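Local coordinates for protein Ispd/ispf bifunctional enzyme (Campylobacter jejuni, PDB 1W55) that catalyses two separate steps of isoprenoid precursor synthesis, joining CTP with methylerythritol 4-phosphate and cyclising the later 2-phosphorylated intermediate with release of CMP, at residues 18-23 with 293-298; 30-35 with 61-66; 100-105 with 184-189; 232-237 with 319-324. All coordinates share one frame; numbering follows the deposited sequence.

From the N terminus, residues 18-23 open the longest loop, which closes 270 residues later at 293-298; contact 1 thereby ties the cytidylyltransferase region to the cyclodiphosphate synthase region. Two shorter loops nest inside it in series. Contact 2 joins the start of helix 33-42 to the loop after helix 57-61, and contact 3 joins the start of helix 104-111 to the loop following strand 180-184. Leu33 links these neighbours, since its CB packs on Lys23 O and its CD1 on Val100 CG2. Contact 4 opens within the loop of contact 1 but closes beyond it, so the two cross; it joins strand 232-235 to helix 318-329 in the synthase region.

Contact 1. Residues 18-23 with 293-298; sequences NTKVKK and VREIGF
Lys22 N donates to Glu295 O across the contact, with 3.1 Å between the two atoms and 156° at the hydrogen. The acceptor sits at the end of helix 282-295, which closes in a Schellman motif with Gly297, at positive phi, as the C-prime residue. Val21 packs on this helix end. Its CB is 3.4 Å from Arg294 O, and CG2, which stands anti to the backbone N, reaches 3.7 Å from Gly297 CA. The Glu295 chain passes the loop with CG 3.3 Å from Lys20 O. The salt bridge from Lys22 NZ to Glu295 OE1 is long, 3.8 Å, while OE2 lies near Lys20 CE, without a salt bridge to Lys20 NZ. The Lys20 chain crosses Arg294 at about a right angle, placing Lys20 CB over the centre of one guanidinium face, 3.9 Å from Arg294 CZ. The contact thus joins a loop of one catalytic region to a helix terminus of the other. Further out, Lys23, predicted to stabilise the transition state of cytidylyl transfer, continues the loop, and Phe298 meets Phe211 edge-to-face. The helix end itself is set by two backbone bonds, Gly297 N to Arg294 O at 3.1 Å and Phe298 N to Val293 O at 3.3 Å.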
loop_
_atom_site.group_PDB
_atom_site.type_symbol
_atom_site.label_atom_id
_atom_site.label_comp_id
_atom_site.label_asym_id
_atom_site.label_seq_id
_atom_site.Cartn_x
_atom_site.Cartn_y
_atom_site.Cartn_z
ATOM N N ASN A 18 17.890 4.009 27.406
ATOM C CA ASN A 18 19.095 4.206 26.633
ATOM C C ASN A 18 19.826 2.964 26.168
ATOM O O ASN A 18 20.236 2.106 26.952
ATOM C CB ASN A 18 20.040 5.188 27.334
ATOM C CG ASN A 18 19.810 6.634 26.902
ATOM O OD1 ASN A 18 18.681 7.040 26.582
ATOM N ND2 ASN A 18 20.884 7.426 26.907
ATOM N N THR A 19 19.939 2.869 24.854
ATOM C CA THR A 19 21.034 2.151 24.249
ATOM C C THR A 19 22.211 3.118 24.428
ATOM O O THR A 19 22.328 3.745 25.489
ATOM C CB THR A 19 20.697 1.881 22.795
ATOM O OG1 THR A 19 19.476 2.560 22.469
ATOM C CG2 THR A 19 20.324 0.409 22.626
ATOM N N LYS A 20 23.083 3.263 23.439
ATOM C CA LYS A 20 24.050 4.351 23.528
ATOM C C LYS A 20 23.393 5.659 23.083
ATOM O O LYS A 20 23.823 6.736 23.476
ATOM C CB LYS A 20 25.329 4.059 22.740
ATOM C CG LYS A 20 26.543 4.921 23.178
ATOM C CD LYS A 20 27.306 4.293 24.357
ATOM C CE LYS A 20 27.762 5.361 25.358
ATOM N NZ LYS A 20 28.337 4.775 26.609
ATOM N N VAL A 21 22.329 5.553 22.292
ATOM C CA VAL A 21 21.632 6.735 21.798
ATOM C C VAL A 21 20.639 7.337 22.806
ATOM O O VAL A 21 19.816 6.631 23.392
ATOM C CB VAL A 21 20.975 6.505 20.393
ATOM C CG1 VAL A 21 19.871 5.478 20.457
ATOM C CG2 VAL A 21 20.455 7.831 19.817
ATOM N N LYS A 22 20.746 8.646 23.007
ATOM C CA LYS A 22 19.771 9.401 23.786
ATOM C C LYS A 22 18.483 9.580 22.989
ATOM O O LYS A 22 18.500 9.960 21.802
ATOM C CB LYS A 22 20.331 10.758 24.175
ATOM C CG LYS A 22 21.445 10.689 25.215
ATOM C CD LYS A 22 22.041 12.070 25.449
ATOM C CE LYS A 22 23.371 11.990 26.208
ATOM N NZ LYS A 22 24.068 13.319 26.258
ATOM N N LYS A 23 17.362 9.311 23.651
ATOM C CA LYS A 23 16.073 9.281 22.972
ATOM C C LYS A 23 15.675 10.611 22.332
ATOM O O LYS A 23 14.961 10.624 21.333
ATOM C CB LYS A 23 14.981 8.705 23.877
ATOM C CG LYS A 23 14.358 9.679 24.871
ATOM C CD LYS A 23 13.086 9.069 25.436
ATOM C CE LYS A 23 13.295 8.600 26.847
ATOM N NZ LYS A 23 12.768 9.630 27.780
ATOM N N VAL A 293 29.196 10.365 19.354
ATOM C CA VAL A 293 28.517 10.455 18.066
ATOM C C VAL A 293 27.267 9.580 18.075
ATOM O O VAL A 293 26.229 9.950 17.526
ATOM C CB VAL A 293 29.494 10.049 16.928
ATOM C CG1 VAL A 293 28.770 9.758 15.642
ATOM C CG2 VAL A 293 30.566 11.128 16.740
ATOM N N ARG A 294 27.363 8.424 18.712
ATOM C CA ARG A 294 26.215 7.533 18.841
ATOM C C ARG A 294 25.126 8.109 19.760
ATOM O O ARG A 294 23.941 7.862 19.549
ATOM C CB ARG A 294 26.670 6.173 19.342
ATOM C CG ARG A 294 27.497 5.390 18.349
ATOM C CD ARG A 294 28.064 4.109 18.927
ATOM N NE ARG A 294 27.060 3.048 18.985
ATOM C CZ ARG A 294 27.071 2.036 19.851
ATOM N NH1 ARG A 294 28.033 1.924 20.768
ATOM N NH2 ARG A 294 26.109 1.129 19.802
ATOM N N GLU A 295 25.537 8.870 20.776
ATOM C CA GLU A 295 24.604 9.508 21.714
ATOM C C GLU A 295 23.653 10.468 21.003
ATOM O O GLU A 295 22.483 10.556 21.357
ATOM C CB GLU A 295 25.361 10.255 22.820
ATOM C CG GLU A 295 25.840 9.348 23.946
ATOM C CD GLU A 295 26.765 10.047 24.935
ATOM O OE1 GLU A 295 26.937 11.294 24.849
ATOM O OE2 GLU A 295 27.321 9.342 25.807
ATOM N N ILE A 296 24.165 11.176 19.997
ATOM C CA ILE A 296 23.343 12.100 19.208
ATOM C C ILE A 296 22.712 11.483 17.943
ATOM O O ILE A 296 22.205 12.199 17.089
ATOM C CB ILE A 296 24.085 13.418 18.907
ATOM C CG1 ILE A 296 25.399 13.167 18.151
ATOM C CG2 ILE A 296 24.341 14.207 20.206
ATOM C CD1 ILE A 296 25.949 14.416 17.488
ATOM N N GLY A 297 22.707 10.159 17.842
ATOM C CA GLY A 297 21.864 9.503 16.857
ATOM C C GLY A 297 22.493 9.059 15.546
ATOM O O GLY A 297 21.772 8.713 14.597
ATOM N N PHE A 298 23.818 9.037 15.497
ATOM C CA PHE A 298 24.542 8.693 14.283
ATOM C C PHE A 298 25.158 7.301 14.363
ATOM O O PHE A 298 25.363 6.760 15.455
ATOM C CB PHE A 298 25.656 9.708 14.041
ATOM C CG PHE A 298 25.180 11.009 13.478
ATOM C CD1 PHE A 298 25.166 12.158 14.265
ATOM C CD2 PHE A 298 24.740 11.088 12.166
ATOM C CE1 PHE A 298 24.731 13.354 13.735
ATOM C CE2 PHE A 298 24.312 12.281 11.630
ATOM C CZ PHE A 298 24.299 13.413 12.399
#

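Contact 2. Residues 30-35 with 61-66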
loop_
_atom_site.group_PDB
_atom_site.type_symbol
_atom_site.label_atom_id
_atom_site.label_comp_id
_atom_site.label_asym_id
_atom_site.label_seq_id
_atom_site.Cartn_x
_atom_site.Cartn_y
_atom_site.Cartn_z
ATOM N N ASN A 30 13.722 14.089 9.143
ATOM C CA ASN A 30 14.972 14.854 9.220
ATOM C C ASN A 30 15.261 15.386 10.617
ATOM O O ASN A 30 16.366 15.865 10.862
ATOM C CB ASN A 30 14.964 16.056 8.255
ATOM C CG ASN A 30 15.579 15.737 6.867
ATOM O OD1 ASN A 30 16.336 14.769 6.691
ATOM N ND2 ASN A 30 15.242 16.569 5.882
ATOM N N ASP A 31 14.290 15.290 11.527
ATOM C CA ASP A 31 14.371 16.013 12.787
ATOM C C ASP A 31 14.723 15.113 13.950
ATOM O O ASP A 31 14.189 14.016 14.060
ATOM C CB ASP A 31 13.026 16.695 13.105
ATOM C CG ASP A 31 12.792 17.943 12.283
ATOM O OD1 ASP A 31 13.771 18.550 11.799
ATOM O OD2 ASP A 31 11.656 18.404 12.072
ATOM N N PRO A 32 15.563 15.598 14.861
ATOM C CA PRO A 32 15.761 14.896 16.137
ATOM C C PRO A 32 14.416 14.883 16.868
ATOM O O PRO A 32 13.591 15.774 16.642
ATOM C CB PRO A 32 16.801 15.749 16.869
ATOM C CG PRO A 32 16.786 17.086 16.181
ATOM C CD PRO A 32 16.326 16.859 14.777
ATOM N N LEU A 33 14.194 13.869 17.697
ATOM C CA LEU A 33 12.890 13.621 18.328
ATOM C C LEU A 33 12.354 14.840 19.076
ATOM O O LEU A 33 11.181 15.143 18.963
ATOM C CB LEU A 33 12.974 12.405 19.273
ATOM C CG LEU A 33 11.716 12.022 20.069
ATOM C CD1 LEU A 33 11.581 10.508 20.172
ATOM C CD2 LEU A 33 11.671 12.680 21.458
ATOM N N TRP A 34 13.220 15.536 19.816
ATOM C CA TRP A 34 12.813 16.673 20.656
ATOM C C TRP A 34 12.280 17.796 19.785
ATOM O O TRP A 34 11.321 18.473 20.142
ATOM C CB TRP A 34 13.978 17.178 21.542
ATOM C CG TRP A 34 15.119 17.826 20.761
ATOM C CD1 TRP A 34 16.264 17.220 20.322
ATOM C CD2 TRP A 34 15.218 19.201 20.349
ATOM N NE1 TRP A 34 17.063 18.124 19.664
ATOM C CE2 TRP A 34 16.437 19.345 19.653
ATOM C CE3 TRP A 34 14.389 20.324 20.482
ATOM C CZ2 TRP A 34 16.840 20.557 19.086
ATOM C CZ3 TRP A 34 14.789 21.529 19.918
ATOM C CH2 TRP A 34 16.003 21.637 19.227
ATOM N N LEU A 35 12.906 17.981 18.626
ATOM C CA LEU A 35 12.488 19.018 17.689
ATOM C C LEU A 35 11.194 18.602 16.988
ATOM O O LEU A 35 10.270 19.403 16.863
ATOM C CB LEU A 35 13.611 19.342 16.693
ATOM C CG LEU A 35 13.367 20.421 15.631
ATOM C CD1 LEU A 35 12.987 21.801 16.257
ATOM C CD2 LEU A 35 14.602 20.536 14.723
ATOM N N LYS A 61 20.534 24.424 20.144
ATOM C CA LYS A 61 20.457 25.758 19.549
ATOM C C LYS A 61 20.871 25.783 18.073
ATOM O O LYS A 61 20.458 26.670 17.320
ATOM C CB LYS A 61 21.319 26.730 20.341
ATOM C CG LYS A 61 20.579 27.464 21.457
ATOM C CD LYS A 61 21.564 28.342 22.226
ATOM C CE LYS A 61 20.863 29.395 23.061
ATOM N NZ LYS A 61 21.812 30.031 24.029
ATOM N N LYS A 62 21.674 24.800 17.669
ATOM C CA LYS A 62 22.132 24.667 16.290
ATOM C C LYS A 62 21.050 24.182 15.333
ATOM O O LYS A 62 21.283 24.115 14.127
ATOM C CB LYS A 62 23.339 23.726 16.225
ATOM C CG LYS A 62 24.592 24.340 16.807
ATOM C CD LYS A 62 25.749 23.386 16.753
ATOM C CE LYS A 62 27.014 24.065 17.272
ATOM N NZ LYS A 62 28.238 23.437 16.685
ATOM N N PHE A 63 19.873 23.858 15.872
ATOM C CA PHE A 63 18.800 23.233 15.098
ATOM C C PHE A 63 17.620 24.161 14.857
ATOM O O PHE A 63 16.765 23.881 14.008
ATOM C CB PHE A 63 18.305 21.960 15.796
ATOM C CG PHE A 63 19.244 20.797 15.668
ATOM C CD1 PHE A 63 20.378 20.712 16.464
ATOM C CD2 PHE A 63 18.995 19.786 14.740
ATOM C CE1 PHE A 63 21.254 19.637 16.344
ATOM C CE2 PHE A 63 19.858 18.709 14.612
ATOM C CZ PHE A 63 20.988 18.629 15.411
ATOM N N THR A 64 17.555 25.251 15.608
ATOM C CA THR A 64 16.464 26.202 15.449
ATOM C C THR A 64 16.762 27.527 16.149
ATOM O O THR A 64 17.584 27.584 17.058
ATOM C CB THR A 64 15.118 25.591 15.960
ATOM O OG1 THR A 64 14.065 26.556 15.844
ATOM C CG2 THR A 64 15.174 25.288 17.457
ATOM N N LYS A 65 16.062 28.574 15.729
ATOM C CA LYS A 65 16.126 29.882 16.367
ATOM C C LYS A 65 14.762 30.263 16.960
ATOM O O LYS A 65 14.584 31.376 17.459
ATOM C CB LYS A 65 16.595 30.939 15.350
ATOM C CG LYS A 65 15.945 30.823 13.952
ATOM C CD LYS A 65 16.777 31.525 12.873
ATOM C CE LYS A 65 17.577 30.533 12.032
ATOM N NZ LYS A 65 19.021 30.922 11.924
ATOM N N ASN A 66 13.813 29.328 16.916
ATOM C CA ASN A 66 12.413 29.597 17.260
ATOM C C ASN A 66 12.009 29.443 18.727
ATOM O O ASN A 66 10.903 29.832 19.103
ATOM C CB ASN A 66 11.480 28.728 16.406
ATOM C CG ASN A 66 11.449 29.159 14.951
ATOM O OD1 ASN A 66 11.607 30.343 14.639
ATOM N ND2 ASN A 66 11.247 28.200 14.054
#
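Thr64 OG1 accepts the shortest sound polar bond here, from Asn66 N at 3.0 Å with 164° at the hydrogen, which makes an ST turn. With OG1 held anti to the backbone N, chi1 178°, the methyl CG2 of Thr64 is left to meet the Trp34 indole at its edge, near the ring plane, 4.1 Å from Trp34 CH2. No hydrogen bond joins the two segments; the rest is apolar packing around Phe63. Its CB lies 3.9 Å from Trp34 CZ2 and 4.1 Å from Leu35 CD2. Farther along the same side chain, Phe63 CD2 approaches Pro32 CG to 3.8 Å. Pro32 is the N-cap residue of helix 33-42, so in this GT-A-clan cytidylyltransferase region the first turn of that helix is packed against the loop between helix 57-61 and strand 68-71. Leu35 CB lies over the centre of one indole face, 3.8 Å above the plane, and the Trp34 side chain is about 8 Å from bound cytidine monophosphate, nearest atoms. The Phe63 ring also meets Tyr59 edge-to-face and stacks on Phe334 of a second subunit. Next to it, Lys62 NZ is hydrogen-bonded to Gln319 OE1 of that same subunit.

Contact 3. Residues 100-105 with 184-189; sequences VLVSKN and EGEENA
The backbones come closest at Val102 and Ala189, with 4.8 Å between their CA atoms, and at Leu101 and Asn188, where the CA separation is 5.2 Å; no backbone-to-backbone hydrogen bond joins them. The contact is built on the N-cap of helix 104-111. Ser103 occupies the cap position and its OG is hydrogen-bonded to Leu106 N, while the carboxylate of Glu186 engages both the backbone N and the OG of Ser103. Ser103 N donates to Glu186 OE2 at 2.8 Å, nearly straight at 170°, meeting the syn lone pair of OE2. Ser103 OG donates to Glu186 OE1 at 2.7 Å, again on the syn side but 18° out of the carboxylate plane. Two bonds, one to each oxygen, fix the rotation of the carboxylate, and its negative charge probably interacts favourably with the helix start. Glu186 gets there with CG between its backbone N and carbonyl carbon, chi1 60°, and an extended chain beyond. The backbone O of Glu186 accepts from Ala189 N at 2.9 Å and from Gln146 NE2, holding the short 3-10 turn that leads to Lys191 of the cytidine monophosphate pocket. Asn188 lays its CB 3.3 Å from Leu101 O. Val102 CG2 meets Ala189 CB at 4.1 Å.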
loop_
_atom_site.group_PDB
_atom_site.type_symbol
_atom_site.label_atom_id
_atom_site.label_comp_id
_atom_site.label_asym_id
_atom_site.label_seq_id
_atom_site.Cartn_x
_atom_site.Cartn_y
_atom_site.Cartn_z
ATOM N N VAL A 100 5.490 11.994 21.656
ATOM C CA VAL A 100 5.839 12.590 20.368
ATOM C C VAL A 100 4.658 12.875 19.453
ATOM O O VAL A 100 4.621 13.924 18.818
ATOM C CB VAL A 100 6.907 11.747 19.624
ATOM C CG1 VAL A 100 7.423 12.500 18.433
ATOM C CG2 VAL A 100 8.055 11.438 20.543
ATOM N N LEU A 101 3.695 11.962 19.407
ATOM C CA LEU A 101 2.624 12.012 18.412
ATOM C C LEU A 101 1.284 12.549 18.927
ATOM O O LEU A 101 0.221 12.149 18.430
ATOM C CB LEU A 101 2.405 10.622 17.812
ATOM C CG LEU A 101 3.541 9.959 17.016
ATOM C CD1 LEU A 101 3.117 8.558 16.574
ATOM C CD2 LEU A 101 3.968 10.800 15.820
ATOM N N VAL A 102 1.333 13.446 19.905
ATOM C CA VAL A 102 0.129 14.072 20.449
ATOM C C VAL A 102 -0.688 14.683 19.314
ATOM O O VAL A 102 -0.163 15.471 18.524
ATOM C CB VAL A 102 0.470 15.165 21.495
ATOM C CG1 VAL A 102 -0.783 15.917 21.893
ATOM C CG2 VAL A 102 1.140 14.549 22.732
ATOM N N SER A 103 -1.962 14.303 19.236
ATOM C CA SER A 103 -2.856 14.727 18.153
ATOM C C SER A 103 -3.475 16.101 18.388
ATOM O O SER A 103 -3.624 16.546 19.532
ATOM C CB SER A 103 -3.976 13.700 17.966
ATOM O OG SER A 103 -5.032 13.955 18.881
ATOM N N LYS A 104 -3.851 16.757 17.293
ATOM C CA LYS A 104 -4.567 18.036 17.333
ATOM C C LYS A 104 -5.904 17.894 18.063
ATOM O O LYS A 104 -6.385 18.823 18.732
ATOM C CB LYS A 104 -4.794 18.541 15.903
ATOM C CG LYS A 104 -5.644 19.798 15.778
ATOM C CD LYS A 104 -5.043 20.975 16.520
ATOM C CE LYS A 104 -5.849 22.231 16.259
ATOM N NZ LYS A 104 -4.926 23.362 15.986
ATOM N N ASN A 105 -6.482 16.711 17.919
ATOM C CA ASN A 105 -7.728 16.337 18.559
ATOM C C ASN A 105 -7.646 16.443 20.082
ATOM O O ASN A 105 -8.476 17.111 20.704
ATOM C CB ASN A 105 -8.063 14.910 18.144
ATOM C CG ASN A 105 -9.487 14.542 18.425
ATOM O OD1 ASN A 105 -9.821 14.121 19.533
ATOM N ND2 ASN A 105 -10.342 14.665 17.410
ATOM N N GLU A 184 -10.312 12.650 28.338
ATOM C CA GLU A 184 -9.883 11.333 27.842
ATOM C C GLU A 184 -8.557 11.446 27.071
ATOM O O GLU A 184 -8.387 12.351 26.250
ATOM C CB GLU A 184 -10.985 10.673 26.992
ATOM C CG GLU A 184 -10.545 9.479 26.138
ATOM C CD GLU A 184 -10.468 8.151 26.895
ATOM O OE1 GLU A 184 -10.649 8.111 28.132
ATOM O OE2 GLU A 184 -10.226 7.120 26.235
ATOM N N GLY A 185 -7.618 10.547 27.366
ATOM C CA GLY A 185 -6.321 10.543 26.705
ATOM C C GLY A 185 -6.313 9.783 25.385
ATOM O O GLY A 185 -7.368 9.521 24.807
ATOM N N GLU A 186 -5.126 9.413 24.911
ATOM C CA GLU A 186 -4.990 8.718 23.628
ATOM C C GLU A 186 -3.684 7.944 23.560
ATOM O O GLU A 186 -2.660 8.380 24.110
ATOM C CB GLU A 186 -5.072 9.705 22.447
ATOM C CG GLU A 186 -3.991 10.786 22.457
ATOM C CD GLU A 186 -3.976 11.677 21.221
ATOM O OE1 GLU A 186 -4.962 11.691 20.440
ATOM O OE2 GLU A 186 -2.962 12.377 21.033
ATOM N N GLU A 187 -3.723 6.804 22.877
ATOM C CA GLU A 187 -2.532 5.993 22.635
ATOM C C GLU A 187 -1.403 6.771 21.939
ATOM O O GLU A 187 -0.234 6.492 22.165
ATOM C CB GLU A 187 -2.893 4.735 21.833
ATOM C CG GLU A 187 -3.243 3.488 22.652
ATOM C CD GLU A 187 -3.422 3.735 24.151
ATOM O OE1 GLU A 187 -4.482 4.263 24.554
ATOM O OE2 GLU A 187 -2.512 3.379 24.934
ATOM N N ASN A 188 -1.755 7.754 21.117
ATOM C CA ASN A 188 -0.766 8.612 20.460
ATOM C C ASN A 188 -0.002 9.546 21.419
ATOM O O ASN A 188 0.992 10.167 21.029
ATOM C CB ASN A 188 -1.445 9.455 19.372
ATOM C CG ASN A 188 -1.225 8.903 17.956
ATOM O OD1 ASN A 188 -0.902 7.723 17.767
ATOM N ND2 ASN A 188 -1.411 9.766 16.953
ATOM N N ALA A 189 -0.482 9.675 22.656
ATOM C CA ALA A 189 0.178 10.531 23.631
ATOM C C ALA A 189 1.049 9.732 24.602
ATOM O O ALA A 189 1.563 10.287 25.556
ATOM C CB ALA A 189 -0.834 11.398 24.366
#

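Contact 4. Residues 232-237 with 319-324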
loop_
_atom_site.group_PDB
_atom_site.type_symbol
_atom_site.label_atom_id
_atom_site.label_comp_id
_atom_site.label_asym_id
_atom_site.label_seq_id
_atom_site.Cartn_x
_atom_site.Cartn_y
_atom_site.Cartn_z
ATOM N N VAL A 232 48.106 -0.947 16.631
ATOM C CA VAL A 232 48.866 -2.103 16.176
ATOM C C VAL A 232 50.346 -1.728 16.087
ATOM O O VAL A 232 50.695 -0.693 15.508
ATOM C CB VAL A 232 48.359 -2.572 14.785
ATOM C CG1 VAL A 232 49.274 -3.669 14.192
ATOM C CG2 VAL A 232 46.893 -3.050 14.870
ATOM N N GLN A 233 51.223 -2.555 16.658
ATOM C CA GLN A 233 52.650 -2.242 16.621
ATOM C C GLN A 233 53.233 -2.493 15.238
ATOM O O GLN A 233 53.188 -3.615 14.722
ATOM C CB GLN A 233 53.443 -2.999 17.690
ATOM C CG GLN A 233 54.872 -2.458 17.831
ATOM C CD GLN A 233 55.681 -3.170 18.887
ATOM O OE1 GLN A 233 56.573 -3.958 18.564
ATOM N NE2 GLN A 233 55.380 -2.898 20.150
ATOM N N ILE A 234 53.776 -1.435 14.645
ATOM C CA ILE A 234 54.305 -1.477 13.281
ATOM C C ILE A 234 55.823 -1.687 13.308
ATOM O O ILE A 234 56.392 -2.394 12.474
ATOM C CB ILE A 234 53.977 -0.139 12.545
ATOM C CG1 ILE A 234 52.478 0.214 12.641
ATOM C CG2 ILE A 234 54.461 -0.169 11.105
ATOM C CD1 ILE A 234 51.502 -0.935 12.374
ATOM N N HIS A 235 56.460 -1.035 14.273
ATOM C CA HIS A 235 57.902 -1.014 14.397
ATOM C C HIS A 235 58.236 -0.861 15.873
ATOM O O HIS A 235 57.539 -0.121 16.578
ATOM C CB HIS A 235 58.499 0.143 13.600
ATOM C CG HIS A 235 59.944 -0.050 13.270
ATOM N ND1 HIS A 235 60.957 0.289 14.142
ATOM C CD2 HIS A 235 60.547 -0.579 12.177
ATOM C CE1 HIS A 235 62.123 -0.011 13.599
ATOM N NE2 HIS A 235 61.904 -0.536 12.404
ATOM N N PRO A 236 59.276 -1.558 16.347
ATOM C CA PRO A 236 59.629 -1.526 17.777
ATOM C C PRO A 236 60.232 -0.210 18.280
ATOM O O PRO A 236 60.138 0.040 19.478
ATOM C CB PRO A 236 60.644 -2.686 17.925
ATOM C CG PRO A 236 61.267 -2.842 16.539
ATOM C CD PRO A 236 60.158 -2.463 15.576
ATOM N N THR A 237 60.819 0.612 17.410
ATOM C CA THR A 237 61.581 1.779 17.860
ATOM C C THR A 237 61.329 3.061 17.059
ATOM O O THR A 237 61.693 4.151 17.497
ATOM C CB THR A 237 63.107 1.486 17.805
ATOM O OG1 THR A 237 63.473 1.181 16.457
ATOM C CG2 THR A 237 63.488 0.220 18.581
ATOM N N GLN A 319 45.626 -5.384 7.390
ATOM C CA GLN A 319 44.485 -6.196 7.830
ATOM C C GLN A 319 44.289 -6.153 9.360
ATOM O O GLN A 319 43.156 -6.053 9.849
ATOM C CB GLN A 319 44.564 -7.644 7.303
ATOM C CG GLN A 319 44.550 -7.775 5.753
ATOM C CD GLN A 319 43.310 -7.145 5.091
ATOM O OE1 GLN A 319 42.178 -7.469 5.452
ATOM N NE2 GLN A 319 43.526 -6.251 4.128
ATOM N N ALA A 320 45.392 -6.206 10.101
ATOM C CA ALA A 320 45.346 -6.103 11.557
ATOM C C ALA A 320 44.845 -4.718 12.049
ATOM O O ALA A 320 44.071 -4.640 12.996
ATOM C CB ALA A 320 46.725 -6.432 12.149
ATOM N N MET A 321 45.301 -3.643 11.410
ATOM C CA MET A 321 44.819 -2.289 11.720
ATOM C C MET A 321 43.307 -2.175 11.503
ATOM O O MET A 321 42.577 -1.685 12.373
ATOM C CB MET A 321 45.548 -1.251 10.859
ATOM C CG MET A 321 46.988 -1.008 11.289
ATOM S SD MET A 321 47.946 0.021 10.161
ATOM C CE MET A 321 47.342 1.475 10.545
ATOM N N GLN A 322 42.857 -2.642 10.339
ATOM C CA GLN A 322 41.438 -2.694 9.986
ATOM C C GLN A 322 40.629 -3.474 11.014
ATOM O O GLN A 322 39.542 -3.049 11.427
ATOM C CB GLN A 322 41.264 -3.315 8.589
ATOM C CG GLN A 322 41.632 -2.340 7.473
ATOM C CD GLN A 322 41.826 -2.981 6.089
ATOM O OE1 GLN A 322 42.563 -2.438 5.270
ATOM N NE2 GLN A 322 41.158 -4.105 5.824
ATOM N N SER A 323 41.170 -4.613 11.432
ATOM C CA SER A 323 40.484 -5.487 12.376
ATOM C C SER A 323 40.433 -4.884 13.789
ATOM O O SER A 323 39.416 -4.991 14.486
ATOM C CB SER A 323 41.113 -6.897 12.365
ATOM O OG SER A 323 40.728 -7.628 13.519
ATOM N N ASN A 324 41.519 -4.247 14.210
ATOM C CA ASN A 324 41.537 -3.550 15.503
ATOM C C ASN A 324 40.593 -2.326 15.568
ATOM O O ASN A 324 39.924 -2.109 16.584
ATOM C CB ASN A 324 42.968 -3.155 15.882
ATOM C CG ASN A 324 43.151 -2.971 17.394
ATOM O OD1 ASN A 324 42.602 -3.729 18.206
ATOM N ND2 ASN A 324 43.914 -1.957 17.774
#
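Val232 carries the tight part of this contact, pressing its CG2 methyl onto the surface of helix 318-329. That methyl lies 3.7 Å from Ala320 O and 3.8 Å from Met321 CA, and it also reaches Asn324 CB at 4.1 Å, so one branch touches three residues spanning i to i+4, about one turn. With CG1 anti to the backbone N, chi1 172°, CG2 is the branch that meets the helix backbone. Met321 adds its CG, 4.1 Å from Val232 CB. The remainder is looser. Val232 CG1 comes only to 4.3 Å of Ala320 CB, on the solvent-exposed side of the helix. Ile234, although buried, gives a marginal touch of its CD1 to Met321 SD, also 4.3 Å; it also packs on Leu227, Leu229 and Pro312, the last probably substrate-binding, as in relatives. No hydrogen bond links the two segments; the amide of Asn324 instead sends ND2 to Ala230 O, in the turn just before the strand. The axes of strand 232-235 and helix segment 319-324 approach to 9.1 Å and run roughly antiparallel, at 154°. Strand 232-235 pairs with strand 227-229 in a two-stranded hairpin, while Met321 also packs on Val338 and Gln322 OE1 accepts from Val338 N, joining helix 318-329 to strand 336-341, an outer strand, within this chain, of the mixed sheet.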